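Local coordinates for protein enoyl-CoA hydratase, EchA3 (Mycobacterium marinum M, PDB 3R6H) that belongs to the enoyl-CoA hydratase/isomerase (crotonase) family and probably acts as a lyase in lipid metabolism, at residues R45-A50 and Y94-V99. Numbering follows the deposited sequence.
Sequences RDNVGA and YPKPVV
The ring of Tyr94 meets Val48 at its hydroxyl end, where OH lies 4.1 Å from Val48 CG2 and the two side chains cross at about a right angle. Over one ring face sits Pro95 CD, 3.6 Å above the plane and shifted toward the rim, while Lys96 O lies at the edge, in the ring plane. The Tyr94 hydroxyl itself is hydrogen-bonded to Asp44, in the last turn of helix 30-46. A second flat group in the contact, the amide of Asn47, receives Lys96 NZ above its carbonyl plane, 47° out of it, with NZ to OD1 at 2.6 Å. Asn47 has just left the helix with positive phi in a Schellman motif, and its CG stands anti to the backbone N (chi1 -167°), which brings OD1 round to the lysine although the side chain sets out from the backbone away from 94-99. The same ammonium group also donates to Val48 O at 2.7 Å, so two oxygens of the helix exit grip one charge. A bend at chi2 lays CG and CD of Lys96 beside Val48 O, with CG 3.3 Å from that oxygen, and a second at chi4 turns NZ in toward the two acceptors. Farther along, Pro97 CD rests 3.4 Å from Gly49 O, and Ala50 CA makes a CA-H...O contact to Pro97 O at 3.3 Å. Just beyond, Pro97 and Val99 both make backbone bonds with Leu51, which set strands 50-54 and 98-102 side by side in the parallel part of the crotonase-fold sheet. Val48 packs against Tyr9 and His11 of strand 7-12, whereas Pro97 leans on Phe197 of helix 186-198 and His205 of helix 202-211.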
loop_
_atom_site.group_PDB
_atom_site.type_symbol
_atom_site.label_atom_id
_atom_site.label_comp_id
_atom_site.label_asym_id
_atom_site.label_seq_id
_atom_site.Cartn_x
_atom_site.Cartn_y
_atom_site.Cartn_z
ATOM N N ARG A 45 23.512 13.402 22.261
ATOM C CA ARG A 45 24.273 14.373 23.057
ATOM C C ARG A 45 24.418 15.721 22.369
ATOM O O ARG A 45 24.272 16.765 23.014
ATOM C CB ARG A 45 25.656 13.819 23.373
ATOM C CG ARG A 45 25.650 12.734 24.420
ATOM C CD ARG A 45 27.013 12.589 25.079
ATOM N NE ARG A 45 28.025 12.041 24.172
ATOM C CZ ARG A 45 28.202 10.740 23.918
ATOM N NH1 ARG A 45 27.442 9.821 24.495
ATOM N NH2 ARG A 45 29.158 10.358 23.084
ATOM N N ASP A 46 24.679 15.694 21.056
ATOM C CA ASP A 46 24.782 16.905 20.235
ATOM C C ASP A 46 23.435 17.526 19.852
ATOM O O ASP A 46 23.403 18.627 19.310
ATOM C CB ASP A 46 25.618 16.630 18.970
ATOM C CG ASP A 46 27.080 16.388 19.279
ATOM O OD1 ASP A 46 27.542 16.903 20.329
ATOM O OD2 ASP A 46 27.769 15.683 18.502
ATOM N N ASN A 47 22.336 16.827 20.134
ATOM C CA ASN A 47 20.992 17.293 19.808
ATOM C C ASN A 47 20.930 17.688 18.330
ATOM O O ASN A 47 20.464 18.769 17.981
ATOM C CB ASN A 47 20.548 18.458 20.701
ATOM C CG ASN A 47 19.054 18.755 20.586
ATOM O OD1 ASN A 47 18.245 17.856 20.346
ATOM N ND2 ASN A 47 18.689 20.028 20.759
ATOM N N VAL A 48 21.430 16.806 17.471
ATOM C CA VAL A 48 21.458 17.103 16.033
ATOM C C VAL A 48 20.047 17.354 15.473
ATOM O O VAL A 48 19.063 16.815 15.980
ATOM C CB VAL A 48 22.134 15.982 15.222
ATOM C CG1 VAL A 48 23.572 15.803 15.654
ATOM C CG2 VAL A 48 21.356 14.658 15.320
ATOM N N GLY A 49 19.966 18.185 14.436
ATOM C CA GLY A 49 18.696 18.501 13.771
ATOM C C GLY A 49 18.167 17.354 12.904
ATOM O O GLY A 49 16.975 17.259 12.700
ATOM N N ALA A 50 19.074 16.521 12.410
ATOM C CA ALA A 50 18.769 15.346 11.578
ATOM C C ALA A 50 19.994 14.424 11.580
ATOM O O ALA A 50 21.111 14.858 11.880
ATOM C CB ALA A 50 18.389 15.795 10.140
ATOM N N TYR A 94 13.032 7.778 16.223
ATOM C CA TYR A 94 13.985 8.836 16.486
ATOM C C TYR A 94 13.220 10.157 16.406
ATOM O O TYR A 94 12.373 10.342 15.514
ATOM C CB TYR A 94 15.174 8.779 15.481
ATOM C CG TYR A 94 16.402 9.498 15.989
ATOM C CD1 TYR A 94 17.155 8.952 17.040
ATOM C CD2 TYR A 94 16.801 10.708 15.444
ATOM C CE1 TYR A 94 18.271 9.614 17.533
ATOM C CE2 TYR A 94 17.918 11.385 15.927
ATOM C CZ TYR A 94 18.633 10.831 16.990
ATOM O OH TYR A 94 19.725 11.512 17.465
ATOM N N PRO A 95 13.473 11.095 17.335
ATOM C CA PRO A 95 12.673 12.329 17.324
ATOM C C PRO A 95 13.080 13.357 16.269
ATOM O O PRO A 95 12.411 14.386 16.143
ATOM C CB PRO A 95 12.878 12.893 18.735
ATOM C CG PRO A 95 14.229 12.378 19.098
ATOM C CD PRO A 95 14.332 11.021 18.529
ATOM N N LYS A 96 14.149 13.081 15.528
ATOM C CA LYS A 96 14.597 13.964 14.449
ATOM C C LYS A 96 14.506 13.174 13.152
ATOM O O LYS A 96 14.487 11.932 13.172
ATOM C CB LYS A 96 16.050 14.396 14.610
ATOM C CG LYS A 96 16.475 14.751 16.080
ATOM C CD LYS A 96 15.746 15.957 16.585
ATOM C CE LYS A 96 16.113 16.288 18.042
ATOM N NZ LYS A 96 17.516 16.683 18.148
ATOM N N PRO A 97 14.489 13.887 12.016
ATOM C CA PRO A 97 14.530 13.137 10.754
ATOM C C PRO A 97 15.805 12.291 10.585
ATOM O O PRO A 97 16.899 12.764 10.904
ATOM C CB PRO A 97 14.473 14.244 9.687
ATOM C CG PRO A 97 13.712 15.369 10.395
ATOM C CD PRO A 97 14.314 15.335 11.793
ATOM N N VAL A 98 15.646 11.071 10.070
ATOM C CA VAL A 98 16.760 10.145 9.826
ATOM C C VAL A 98 16.810 9.866 8.331
ATOM O O VAL A 98 15.806 9.496 7.721
ATOM C CB VAL A 98 16.539 8.828 10.577
ATOM C CG1 VAL A 98 17.670 7.811 10.270
ATOM C CG2 VAL A 98 16.419 9.138 12.118
ATOM N N VAL A 99 17.976 10.076 7.745
ATOM C CA VAL A 99 18.166 9.838 6.312
ATOM C C VAL A 99 19.174 8.706 6.145
ATOM O O VAL A 99 20.250 8.689 6.774
ATOM C CB VAL A 99 18.644 11.112 5.580
ATOM C CG1 VAL A 99 18.803 10.857 4.090
ATOM C CG2 VAL A 99 17.714 12.313 5.864
#